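Local coordinates for protein formiminoglutamase (Trypanosoma cruzi, PDB 4MYK) that probably hydrolyses N-formimino-L-glutamate to glutamate and formamide at a binuclear manganese centre, as an arginase-like metalloenzyme, at residues Tyr39-Val44 against Ser92-Ala97; Asn128-Leu133 against Phe166-Glu171; Ser243-Val248 against Pro292-Tyr297. The protein carries 1 engineered substitution. One frame throughout, in Å; residues are numbered along the deposited sequence.

Contact 1: Tyr39-Val44 against Ser92-Ala97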
ATOM      1  N   TYR A  39      12.645  22.914  10.313  1.00 18.85           N
ATOM      2  CA  TYR A  39      11.827  23.305  11.457  1.00 20.39           C
ATOM      3  C   TYR A  39      10.532  22.507  11.507  1.00 21.17           C
ATOM      4  O   TYR A  39       9.930  22.218  10.481  1.00 19.53           O
ATOM      5  CB  TYR A  39      11.546  24.810  11.444  1.00 23.54           C
ATOM      6  CG  TYR A  39      12.814  25.624  11.506  1.00 22.80           C
ATOM      7  CD1 TYR A  39      13.366  25.996  12.724  1.00 25.97           C
ATOM      8  CD2 TYR A  39      13.483  25.991  10.342  1.00 21.73           C
ATOM      9  CE1 TYR A  39      14.549  26.725  12.776  1.00 31.39           C
ATOM     10  CE2 TYR A  39      14.665  26.724  10.381  1.00 23.72           C
ATOM     11  CZ  TYR A  39      15.192  27.088  11.597  1.00 31.58           C
ATOM     12  OH  TYR A  39      16.361  27.812  11.635  1.00 33.55           O
ATOM     13  N   ASP A  40      10.112  22.167  12.717  1.00 17.26           N
ATOM     14  CA  ASP A  40       8.996  21.261  12.943  1.00 19.96           C
ATOM     15  C   ASP A  40       7.644  21.827  12.560  1.00 21.04           C
ATOM     16  O   ASP A  40       6.787  21.108  12.063  1.00 21.91           O
ATOM     17  CB  ASP A  40       8.924  20.886  14.432  1.00 25.18           C
ATOM     18  CG  ASP A  40       9.674  19.610  14.762  1.00 26.94           C
ATOM     19  OD1 ASP A  40       9.524  19.132  15.904  1.00 29.45           O
ATOM     20  OD2 ASP A  40      10.400  19.079  13.891  1.00 23.03           O
ATOM     21  N   GLU A  41       7.447  23.111  12.831  1.00 20.31           N
ATOM     22  CA  GLU A  41       6.102  23.687  12.913  1.00 23.16           C
ATOM     23  C   GLU A  41       5.173  23.474  11.709  1.00 18.90           C
ATOM     24  O   GLU A  41       5.494  23.813  10.569  1.00 19.64           O
ATOM     25  CB  GLU A  41       6.176  25.164  13.298  1.00 22.84           C
ATOM     26  CG  GLU A  41       6.660  25.397  14.727  1.00 27.57           C
ATOM     27  CD  GLU A  41       8.177  25.248  14.903  1.00 28.72           C
ATOM     28  OE1 GLU A  41       8.890  25.110  13.887  1.00 29.26           O
ATOM     29  OE2 GLU A  41       8.651  25.280  16.067  1.00 29.06           O
ATOM     30  N   GLY A  42       4.004  22.914  12.002  1.00 21.07           N
ATOM     31  CA  GLY A  42       2.999  22.609  11.006  1.00 19.01           C
ATOM     32  C   GLY A  42       2.009  21.643  11.618  1.00 21.95           C
ATOM     33  O   GLY A  42       1.378  21.947  12.624  1.00 21.91           O
ATOM     34  N   CYS A  43       1.897  20.459  11.029  1.00 23.04           N
ATOM     35  CA  CYS A  43       0.903  19.477  11.463  1.00 26.50           C
ATOM     36  C   CYS A  43       1.212  18.834  12.824  1.00 25.54           C
ATOM     37  O   CYS A  43       0.330  18.228  13.446  1.00 26.97           O
ATOM     38  CB  CYS A  43       0.698  18.403  10.388  1.00 24.27           C
ATOM     39  SG  CYS A  43      -0.881  17.573  10.515  1.00 26.15           S
ATOM     40  N   VAL A  44       2.457  18.963  13.284  1.00 26.47           N
ATOM     41  CA  VAL A  44       2.800  18.563  14.656  1.00 28.25           C
ATOM     42  C   VAL A  44       1.878  19.278  15.649  1.00 30.75           C
ATOM     43  O   VAL A  44       1.626  18.792  16.753  1.00 31.31           O
ATOM     44  CB  VAL A  44       4.287  18.850  15.006  1.00 26.60           C
ATOM     45  CG1 VAL A  44       4.576  20.339  14.976  1.00 22.98           C
ATOM     46  CG2 VAL A  44       4.630  18.273  16.370  1.00 27.94           C
ATOM     47  N   SER A  92      18.350  32.296  14.916  1.00 36.64           N
ATOM     48  CA  SER A  92      18.257  32.195  16.373  1.00 33.33           C
ATOM     49  C   SER A  92      16.808  32.083  16.865  1.00 35.21           C
ATOM     50  O   SER A  92      16.536  31.408  17.855  1.00 31.14           O
ATOM     51  CB  SER A  92      18.959  33.379  17.044  1.00 35.49           C
ATOM     52  OG  SER A  92      18.192  34.568  16.949  1.00 37.84           O
ATOM     53  N   THR A  93      15.886  32.754  16.178  1.00 37.07           N
ATOM     54  CA  THR A  93      14.464  32.667  16.508  1.00 32.91           C
ATOM     55  C   THR A  93      13.697  32.155  15.313  1.00 30.12           C
ATOM     56  O   THR A  93      14.177  32.208  14.189  1.00 27.67           O
ATOM     57  CB  THR A  93      13.851  34.031  16.916  1.00 33.84           C
ATOM     58  OG1 THR A  93      13.918  34.945  15.814  1.00 35.62           O
ATOM     59  CG2 THR A  93      14.571  34.626  18.127  1.00 36.03           C
ATOM     60  N   LEU A  94      12.485  31.679  15.562  1.00 29.62           N
ATOM     61  CA  LEU A  94      11.671  31.054  14.523  1.00 33.74           C
ATOM     62  C   LEU A  94      11.141  32.045  13.480  1.00 29.36           C
ATOM     63  O   LEU A  94      11.181  31.791  12.276  1.00 29.62           O
ATOM     64  CB  LEU A  94      10.505  30.317  15.169  1.00 33.13           C
ATOM     65  CG  LEU A  94       9.805  29.357  14.234  1.00 30.39           C
ATOM     66  CD1 LEU A  94      10.740  28.195  13.885  1.00 28.77           C
ATOM     67  CD2 LEU A  94       8.542  28.883  14.908  1.00 30.25           C
ATOM     68  N   GLU A  95      10.637  33.174  13.959  1.00 31.77           N
ATOM     69  CA  GLU A  95      10.125  34.219  13.094  1.00 26.36           C
ATOM     70  C   GLU A  95      11.247  34.781  12.236  1.00 25.45           C
ATOM     71  O   GLU A  95      11.027  35.178  11.097  1.00 27.13           O
ATOM     72  CB  GLU A  95       9.489  35.328  13.931  1.00 33.46           C
ATOM     73  CG  GLU A  95       8.436  34.828  14.917  1.00 37.19           C
ATOM     74  CD  GLU A  95       9.040  34.081  16.105  1.00 42.32           C
ATOM     75  OE1 GLU A  95      10.023  34.591  16.693  1.00 42.15           O
ATOM     76  OE2 GLU A  95       8.529  32.988  16.453  1.00 43.31           O
ATOM     77  N   GLU A  96      12.456  34.819  12.777  1.00 24.97           N
ATOM     78  CA  GLU A  96      13.596  35.254  11.983  1.00 25.74           C
ATOM     79  C   GLU A  96      13.904  34.229  10.886  1.00 26.53           C
ATOM     80  O   GLU A  96      14.233  34.596   9.759  1.00 23.53           O
ATOM     81  CB  GLU A  96      14.812  35.486  12.873  1.00 28.34           C
ATOM     82  CG  GLU A  96      16.050  35.947  12.136  1.00 30.85           C
ATOM     83  CD  GLU A  96      17.225  36.116  13.073  1.00 37.70           C
ATOM     84  OE1 GLU A  96      17.133  35.627  14.222  1.00 39.24           O
ATOM     85  OE2 GLU A  96      18.228  36.738  12.666  1.00 35.87           O
ATOM     86  N   ALA A  97      13.790  32.947  11.218  1.00 22.81           N
ATOM     87  CA  ALA A  97      13.979  31.886  10.230  1.00 22.78           C
ATOM     88  C   ALA A  97      12.954  32.020   9.115  1.00 21.65           C
ATOM     89  O   ALA A  97      13.237  31.736   7.959  1.00 24.14           O
ATOM     90  CB  ALA A  97      13.870  30.522  10.889  1.00 24.13           C
TER
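Leu-94, on the first turn of helix 94-110, reaches into the angle between the ring of Tyr-39 and the carboxylate arm of Glu-41. Its CG stands anti to the backbone N (chi1 -165°), which brings the forked end nearer the loop although its CB sets off across the line of contact. CD1 lies between ring and carboxylate, 3.6 Å from Tyr-39 CD1, approaching the ring obliquely, and equally 3.6 Å from Glu-41 OE1; CD2 rests on the carboxylate alone, 3.7 Å from Glu-41 CD. Glu-41 comes from the opposite direction, its chain bent at chi2 (78°), which sets the carboxylate against the leucine fork. A branched residue suits this place because the fork lets one side chain touch both loop residues.

Farther along the phenol, Ala-97 puts CB 3.7 Å from Tyr-39 CZ, again oblique to the ring. Its small side chain lets the buried helix wall come close to the hydroxyl end, where OH is hydrogen-bonded to Ile-89 O. In the arginase-like alpha/beta fold, the loop 39-44 and the start of helix 94-110 follow the neighbouring parallel strands 32-37 and 83-88, and the contact joins them beyond the C-terminal ends of these strands. Thr-93 is the N-cap, its OG1 accepting a weak bond from Glu-96 N at 3.4 Å, while Ser-92 OG donates to Glu-96 OE1 over 3.1 Å. On the loop side, Cys-43 forms a disulfide with Cys-250, and Glu-41 lies about 11 Å from a manganese ion, measured from its side chain.

Contact 2: Asn128-Leu133 against Phe166-Glu171; sequences NGRAML and FRQLLE
Leu-169 packs its methyls against the backbone of Gly-129 and the root of Arg-130. CD2 lies 3.9 Å from Gly-129 CA and touches the aliphatic CG of Arg-130 at 4.1 Å, the leucine and arginine side chains crossing at about a right angle. Glycine suits this place, since with no side chain its CA meets the leucine methyls directly; the CA atoms of Gly-129 and Leu-169 are 6.8 Å apart.

The two helices belong to the layer packed on one face of the parallel sheet, helix 125-135 leading into strand 141-145 and helix 165-170 into the adjacent strand 180-185. Their segments run roughly parallel, at 21° to each other, as in successive beta-alpha-beta crossovers.

Polar contact is confined to the more exposed side. Arg-130, bent at chi3 (-62°), brings its guanidinium edge to the amide end of Gln-168, the two planes 18° apart. A water in the guanidinium plane accepts from Arg-130 NH1 at 3.0 Å and donates weakly to Gln-168 O. Arg-130 NE forms a salt bridge with Glu-102 of helix 94-110, which limits how the guanidinium can turn.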
ATOM      1  N   ASN A 128       7.242  31.387   1.957  1.00 18.11           N
ATOM      2  CA  ASN A 128       7.367  31.044   0.545  1.00 18.24           C
ATOM      3  C   ASN A 128       6.359  31.762  -0.347  1.00 18.45           C
ATOM      4  O   ASN A 128       6.705  32.270  -1.407  1.00 20.82           O
ATOM      5  CB  ASN A 128       7.225  29.531   0.370  1.00 18.18           C
ATOM      6  CG  ASN A 128       8.420  28.773   0.900  1.00 13.89           C
ATOM      7  OD1 ASN A 128       9.470  29.353   1.160  1.00 15.75           O
ATOM      8  ND2 ASN A 128       8.273  27.464   1.042  1.00 18.37           N
ATOM      9  N   GLY A 129       5.108  31.788   0.089  1.00 18.20           N
ATOM     10  CA  GLY A 129       4.067  32.489  -0.632  1.00 20.17           C
ATOM     11  C   GLY A 129       4.272  33.994  -0.686  1.00 19.96           C
ATOM     12  O   GLY A 129       4.025  34.618  -1.718  1.00 20.64           O
ATOM     13  N   ARG A 130       4.709  34.584   0.425  1.00 20.38           N
ATOM     14  CA  ARG A 130       4.981  36.023   0.455  1.00 19.81           C
ATOM     15  C   ARG A 130       6.134  36.394  -0.478  1.00 20.42           C
ATOM     16  O   ARG A 130       6.094  37.428  -1.151  1.00 22.51           O
ATOM     17  CB  ARG A 130       5.252  36.499   1.883  1.00 19.95           C
ATOM     18  CG  ARG A 130       4.002  36.565   2.743  1.00 20.65           C
ATOM     19  CD  ARG A 130       4.261  37.230   4.079  1.00 18.22           C
ATOM     20  NE  ARG A 130       5.231  36.499   4.892  1.00 25.30           N
ATOM     21  CZ  ARG A 130       4.912  35.522   5.733  1.00 25.96           C
ATOM     22  NH1 ARG A 130       3.642  35.145   5.854  1.00 23.40           N
ATOM     23  NH2 ARG A 130       5.859  34.923   6.447  1.00 22.69           N
ATOM     24  N   ALA A 131       7.159  35.545  -0.514  1.00 20.60           N
ATOM     25  CA  ALA A 131       8.218  35.656  -1.520  1.00 20.41           C
ATOM     26  C   ALA A 131       7.642  35.730  -2.942  1.00 22.59           C
ATOM     27  O   ALA A 131       8.153  36.472  -3.787  1.00 22.28           O
ATOM     28  CB  ALA A 131       9.213  34.491  -1.395  1.00 18.66           C
ATOM     29  N   MET A 132       6.579  34.960  -3.191  1.00 20.73           N
ATOM     30  CA  MET A 132       5.891  34.954  -4.485  1.00 20.84           C
ATOM     31  C   MET A 132       5.109  36.239  -4.709  1.00 21.87           C
ATOM     32  O   MET A 132       5.157  36.813  -5.792  1.00 22.70           O
ATOM     33  CB  MET A 132       4.934  33.763  -4.610  1.00 17.87           C
ATOM     34  CG  MET A 132       5.597  32.404  -4.835  1.00 17.31           C
ATOM     35  SD  MET A 132       6.333  32.134  -6.463  1.00 23.24           S
ATOM     36  CE  MET A 132       4.879  32.180  -7.530  1.00 20.50           C
ATOM     37  N   LEU A 133       4.383  36.675  -3.683  1.00 20.87           N
ATOM     38  CA  LEU A 133       3.571  37.886  -3.765  1.00 22.53           C
ATOM     39  C   LEU A 133       4.417  39.144  -3.937  1.00 24.07           C
ATOM     40  O   LEU A 133       3.916  40.176  -4.389  1.00 27.90           O
ATOM     41  CB  LEU A 133       2.681  38.035  -2.529  1.00 23.60           C
ATOM     42  CG  LEU A 133       1.652  36.933  -2.250  1.00 21.65           C
ATOM     43  CD1 LEU A 133       0.899  37.231  -0.952  1.00 22.60           C
ATOM     44  CD2 LEU A 133       0.693  36.772  -3.420  1.00 21.11           C
ATOM     45  N   PHE A 166      -1.852  29.151   5.046  1.00 20.83           N
ATOM     46  CA  PHE A 166      -2.664  29.584   3.915  1.00 22.85           C
ATOM     47  C   PHE A 166      -3.753  30.558   4.325  1.00 22.09           C
ATOM     48  O   PHE A 166      -4.291  31.298   3.505  1.00 21.92           O
ATOM     49  CB  PHE A 166      -3.180  28.375   3.136  1.00 20.98           C
ATOM     50  CG  PHE A 166      -2.076  27.588   2.504  1.00 19.22           C
ATOM     51  CD1 PHE A 166      -1.373  28.115   1.434  1.00 18.96           C
ATOM     52  CD2 PHE A 166      -1.691  26.364   3.011  1.00 20.10           C
ATOM     53  CE1 PHE A 166      -0.348  27.423   0.858  1.00 19.85           C
ATOM     54  CE2 PHE A 166      -0.647  25.662   2.431  1.00 18.39           C
ATOM     55  CZ  PHE A 166       0.016  26.189   1.355  1.00 19.56           C
ATOM     56  N   ARG A 167      -4.056  30.571   5.610  1.00 23.13           N
ATOM     57  CA  ARG A 167      -4.837  31.658   6.168  1.00 26.85           C
ATOM     58  C   ARG A 167      -4.063  32.930   5.886  1.00 24.58           C
ATOM     59  O   ARG A 167      -4.621  33.898   5.381  1.00 23.74           O
ATOM     60  CB  ARG A 167      -5.051  31.460   7.676  1.00 28.43           C
ATOM     61  CG  ARG A 167      -5.793  32.578   8.400  1.00 28.73           C
ATOM     62  CD  ARG A 167      -6.951  33.127   7.589  1.00 32.59           C
ATOM     63  NE  ARG A 167      -8.266  32.816   8.151  1.00 40.21           N
ATOM     64  CZ  ARG A 167      -8.649  33.059   9.405  1.00 39.13           C
ATOM     65  NH1 ARG A 167      -7.818  33.604  10.284  1.00 41.43           N
ATOM     66  NH2 ARG A 167      -9.877  32.739   9.786  1.00 37.41           N
ATOM     67  N   GLN A 168      -2.767  32.898   6.182  1.00 22.90           N
ATOM     68  CA  GLN A 168      -1.902  34.065   6.040  1.00 23.75           C
ATOM     69  C   GLN A 168      -1.891  34.584   4.628  1.00 25.14           C
ATOM     70  O   GLN A 168      -1.850  35.786   4.399  1.00 24.91           O
ATOM     71  CB  GLN A 168      -0.469  33.742   6.453  1.00 20.50           C
ATOM     72  CG  GLN A 168      -0.299  33.633   7.938  1.00 22.69           C
ATOM     73  CD  GLN A 168       1.131  33.387   8.345  1.00 26.56           C
ATOM     74  OE1 GLN A 168       1.450  32.339   8.906  1.00 32.45           O
ATOM     75  NE2 GLN A 168       2.004  34.357   8.077  1.00 21.83           N
ATOM     76  N   LEU A 169      -1.912  33.670   3.675  1.00 22.68           N
ATOM     77  CA  LEU A 169      -1.857  34.084   2.293  1.00 23.37           C
ATOM     78  C   LEU A 169      -3.231  34.591   1.817  1.00 23.63           C
ATOM     79  O   LEU A 169      -3.322  35.605   1.126  1.00 24.63           O
ATOM     80  CB  LEU A 169      -1.251  32.968   1.431  1.00 22.49           C
ATOM     81  CG  LEU A 169       0.142  32.551   1.963  1.00 27.17           C
ATOM     82  CD1 LEU A 169       0.657  31.226   1.372  1.00 23.02           C
ATOM     83  CD2 LEU A 169       1.216  33.674   1.819  1.00 18.46           C
ATOM     84  N   LEU A 170      -4.305  33.923   2.222  1.00 24.07           N
ATOM     85  CA  LEU A 170      -5.645  34.400   1.878  1.00 25.09           C
ATOM     86  C   LEU A 170      -5.913  35.782   2.463  1.00 23.35           C
ATOM     87  O   LEU A 170      -6.678  36.567   1.901  1.00 25.67           O
ATOM     88  CB  LEU A 170      -6.714  33.417   2.352  1.00 22.39           C
ATOM     89  CG  LEU A 170      -6.738  32.115   1.565  1.00 21.47           C
ATOM     90  CD1 LEU A 170      -7.676  31.117   2.222  1.00 19.66           C
ATOM     91  CD2 LEU A 170      -7.128  32.394   0.115  1.00 21.51           C
ATOM     92  N   GLU A 171      -5.280  36.072   3.592  1.00 23.48           N
ATOM     93  CA  GLU A 171      -5.433  37.369   4.235  1.00 27.15           C
ATOM     94  C   GLU A 171      -4.578  38.455   3.581  1.00 27.57           C
ATOM     95  O   GLU A 171      -4.595  39.601   4.027  1.00 27.49           O
ATOM     96  CB  GLU A 171      -5.122  37.283   5.729  1.00 23.61           C
ATOM     97  CG  GLU A 171      -6.100  36.450   6.516  1.00 25.43           C
ATOM     98  CD  GLU A 171      -6.051  36.748   8.000  1.00 33.23           C
ATOM     99  OE1 GLU A 171      -5.481  35.930   8.757  1.00 38.34           O
ATOM    100  OE2 GLU A 171      -6.585  37.802   8.412  1.00 38.01           O
TER
HETATM  101  O   HOH W   1       1.246  35.983   4.307  1.00 27.68           O

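Contact 3: Ser243-Val248 against Pro292-Tyr297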
ATOM      1  N   SER A 243       0.457   4.079   3.320  1.00 11.39           N
ATOM      2  CA  SER A 243       0.963   2.812   2.803  1.00 14.53           C
ATOM      3  C   SER A 243       2.200   3.032   1.909  1.00 13.51           C
ATOM      4  O   SER A 243       3.122   2.210   1.908  1.00 16.18           O
ATOM      5  CB  SER A 243      -0.126   2.034   2.058  1.00 13.64           C
ATOM      6  OG  SER A 243      -0.545   2.711   0.892  1.00 13.67           O
ATOM      7  N   ASP A 244       2.195   4.137   1.158  1.00 12.48           N
ATOM      8  CA  ASP A 244       3.342   4.576   0.343  1.00 13.83           C
ATOM      9  C   ASP A 244       4.248   5.569   1.075  1.00 15.25           C
ATOM     10  O   ASP A 244       5.464   5.597   0.866  1.00 13.96           O
ATOM     11  CB  ASP A 244       2.864   5.262  -0.940  1.00 13.78           C
ATOM     12  CG  ASP A 244       2.386   4.293  -1.966  1.00 14.63           C
ATOM     13  OD1 ASP A 244       2.824   3.129  -1.921  1.00 14.92           O
ATOM     14  OD2 ASP A 244       1.574   4.696  -2.817  1.00 18.44           O
ATOM     15  N   MET A 245       3.642   6.402   1.914  1.00 14.52           N
ATOM     16  CA  MET A 245       4.340   7.529   2.502  1.00 13.78           C
ATOM     17  C   MET A 245       4.073   7.590   4.005  1.00 15.65           C
ATOM     18  O   MET A 245       3.353   8.467   4.471  1.00 13.79           O
ATOM     19  CB  MET A 245       3.878   8.813   1.807  1.00 15.82           C
ATOM     20  CG  MET A 245       4.763  10.031   2.023  1.00 13.47           C
ATOM     21  SD  MET A 245       6.450   9.717   1.494  1.00 18.32           S
ATOM     22  CE  MET A 245       6.890  11.311   0.808  1.00 19.12           C
ATOM     23  N   PRO A 246       4.637   6.638   4.769  1.00 15.86           N
ATOM     24  CA  PRO A 246       4.387   6.599   6.221  1.00 16.78           C
ATOM     25  C   PRO A 246       5.180   7.636   7.044  1.00 16.54           C
ATOM     26  O   PRO A 246       4.771   7.965   8.160  1.00 15.82           O
ATOM     27  CB  PRO A 246       4.786   5.171   6.615  1.00 12.87           C
ATOM     28  CG  PRO A 246       5.739   4.738   5.569  1.00 16.34           C
ATOM     29  CD  PRO A 246       5.310   5.420   4.285  1.00 15.79           C
ATOM     30  N   GLY A 247       6.276   8.156   6.499  1.00 14.33           N
ATOM     31  CA  GLY A 247       7.171   9.006   7.271  1.00 15.00           C
ATOM     32  C   GLY A 247       6.826  10.481   7.221  1.00 15.96           C
ATOM     33  O   GLY A 247       7.557  11.280   6.623  1.00 15.96           O
ATOM     34  N   VAL A 248       5.702  10.837   7.842  1.00 14.60           N
ATOM     35  CA  VAL A 248       5.211  12.209   7.854  1.00 15.61           C
ATOM     36  C   VAL A 248       4.644  12.429   9.240  1.00 14.20           C
ATOM     37  O   VAL A 248       4.482  11.475   9.987  1.00 16.31           O
ATOM     38  CB  VAL A 248       4.114  12.471   6.771  1.00 14.03           C
ATOM     39  CG1 VAL A 248       4.631  12.144   5.375  1.00 12.93           C
ATOM     40  CG2 VAL A 248       2.855  11.687   7.066  1.00 15.01           C
ATOM     41  N   PRO A 292      11.616   9.157   2.720  1.00 16.08           N
ATOM     42  CA  PRO A 292      12.605  10.048   2.097  1.00 13.75           C
ATOM     43  C   PRO A 292      12.921   9.696   0.640  1.00 12.37           C
ATOM     44  O   PRO A 292      13.146  10.591  -0.169  1.00 13.91           O
ATOM     45  CB  PRO A 292      13.834   9.860   2.986  1.00 15.60           C
ATOM     46  CG  PRO A 292      13.242   9.556   4.338  1.00 15.73           C
ATOM     47  CD  PRO A 292      12.055   8.690   4.049  1.00 16.72           C
ATOM     48  N   ARG A 293      12.937   8.413   0.309  1.00 13.34           N
ATOM     49  CA  ARG A 293      13.113   8.006  -1.084  1.00 15.34           C
ATOM     50  C   ARG A 293      11.981   8.551  -1.946  1.00 11.69           C
ATOM     51  O   ARG A 293      12.207   9.070  -3.029  1.00 12.32           O
ATOM     52  CB  ARG A 293      13.216   6.481  -1.218  1.00 12.96           C
ATOM     53  CG  ARG A 293      14.447   5.883  -0.546  1.00 19.01           C
ATOM     54  CD  ARG A 293      14.623   4.405  -0.878  1.00 22.72           C
ATOM     55  NE  ARG A 293      14.780   4.181  -2.316  1.00 25.46           N
ATOM     56  CZ  ARG A 293      15.918   3.817  -2.898  1.00 25.29           C
ATOM     57  NH1 ARG A 293      17.009   3.629  -2.169  1.00 26.63           N
ATOM     58  NH2 ARG A 293      15.967   3.637  -4.208  1.00 27.11           N
ATOM     59  N   VAL A 294      10.751   8.437  -1.460  1.00 12.38           N
ATOM     60  CA  VAL A 294       9.616   8.956  -2.221  1.00 13.17           C
ATOM     61  C   VAL A 294       9.764  10.456  -2.469  1.00 15.25           C
ATOM     62  O   VAL A 294       9.502  10.937  -3.576  1.00 14.56           O
ATOM     63  CB  VAL A 294       8.280   8.665  -1.531  1.00 14.77           C
ATOM     64  CG1 VAL A 294       7.142   9.423  -2.221  1.00 12.87           C
ATOM     65  CG2 VAL A 294       8.028   7.156  -1.506  1.00 12.75           C
ATOM     66  N   ALA A 295      10.197  11.179  -1.436  1.00 15.82           N
ATOM     67  CA  ALA A 295      10.328  12.633  -1.484  1.00 13.89           C
ATOM     68  C   ALA A 295      11.354  13.043  -2.533  1.00 16.43           C
ATOM     69  O   ALA A 295      11.110  13.958  -3.324  1.00 15.83           O
ATOM     70  CB  ALA A 295      10.707  13.182  -0.113  1.00 12.07           C
ATOM     71  N   VAL A 296      12.496  12.354  -2.543  1.00 14.63           N
ATOM     72  CA  VAL A 296      13.540  12.617  -3.541  1.00 14.38           C
ATOM     73  C   VAL A 296      13.050  12.260  -4.947  1.00 15.39           C
ATOM     74  O   VAL A 296      13.313  12.986  -5.902  1.00 15.87           O
ATOM     75  CB  VAL A 296      14.880  11.888  -3.207  1.00 14.84           C
ATOM     76  CG1 VAL A 296      15.864  12.008  -4.354  1.00 14.71           C
ATOM     77  CG2 VAL A 296      15.497  12.439  -1.912  1.00 16.11           C
ATOM     78  N   TYR A 297      12.321  11.154  -5.063  1.00 13.58           N
ATOM     79  CA  TYR A 297      11.783  10.732  -6.351  1.00 14.22           C
ATOM     80  C   TYR A 297      10.729  11.696  -6.882  1.00 14.99           C
ATOM     81  O   TYR A 297      10.603  11.896  -8.084  1.00 15.21           O
ATOM     82  CB  TYR A 297      11.219   9.315  -6.267  1.00 16.50           C
ATOM     83  CG  TYR A 297      12.271   8.236  -6.443  1.00 15.72           C
ATOM     84  CD1 TYR A 297      13.150   8.270  -7.521  1.00 14.82           C
ATOM     85  CD2 TYR A 297      12.380   7.182  -5.544  1.00 16.19           C
ATOM     86  CE1 TYR A 297      14.113   7.293  -7.688  1.00 18.93           C
ATOM     87  CE2 TYR A 297      13.336   6.197  -5.709  1.00 15.57           C
ATOM     88  CZ  TYR A 297      14.203   6.257  -6.781  1.00 20.59           C
ATOM     89  OH  TYR A 297      15.157   5.279  -6.959  1.00 23.40           O
TER
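Met-245 lays the end of its side chain obliquely across Val-294, sulfur and methyl both resting on the valine. CG is anti to the backbone N (chi1 -164°), and further bends at chi2 and chi3 bring the chain's end nearer helix 290-306, although CB leaves the backbone in a different direction. SD then sits 3.7 Å from Val-294 CB, and CE 3.6 Å from Val-294 CG1, the branch anti to its own backbone N. Methionine suits the place because its unbranched thioether can bend to follow the helix surface without offering any polar group that would need a partner in this buried setting.

The second valine branch faces the backbone of the loop: Val-294 CG2 lies 3.8 Å from Asp-244 O. Since CB of Val-294 points at the loop, one methyl meets the thioether and the other the Asp-244 carbonyl oxygen. Past the valine, the methionine methyl continues to the next residue of the helix, Met-245 CE lying 4.3 Å from Ala-295 CB; a short side chain here allows the methionine tip to settle against the helix.

Polar groups hold the loop in shape round this apolar patch. Asp-244 OD2 accepts from Ala-258 N at the start of helix 258-270, and Gly-247, centre of an inverse gamma turn, gives its N to Ser-291 OG. Val-294 also packs on Ala-253 of the second subunit, and Asp-244 on Ser-243 of that same neighbour, which places the contact beside the trimer interface.

The loop follows strand 231-236, whose end supplies the manganese ligand Asp-236, with Asp-238 just beyond it: the metal-bearing loop of the arginase/deacetylase fold, here backed by a C-terminal helix.

How the contacts relate
The three contacts follow one another along the chain, each closing before the next opens, and all belong to one arginase-like alpha/beta domain. Contact 1 lies 16 Å from contact 2 and 22 Å from contact 3, centre to centre; contacts 2 and 3 are 26 Å apart, on opposite sides of the chain's centre. None touches another. Helix 94-110 connects the first two, since its start takes part in contact 1 and its later residues pack on helix 125-135. Contacts 1 and 3 both involve loops following sheet strands toward the manganese site, and the Cys-43 to Cys-250 disulfide ties those loops together, whereas contact 2 belongs to the helical layer covering the sheet.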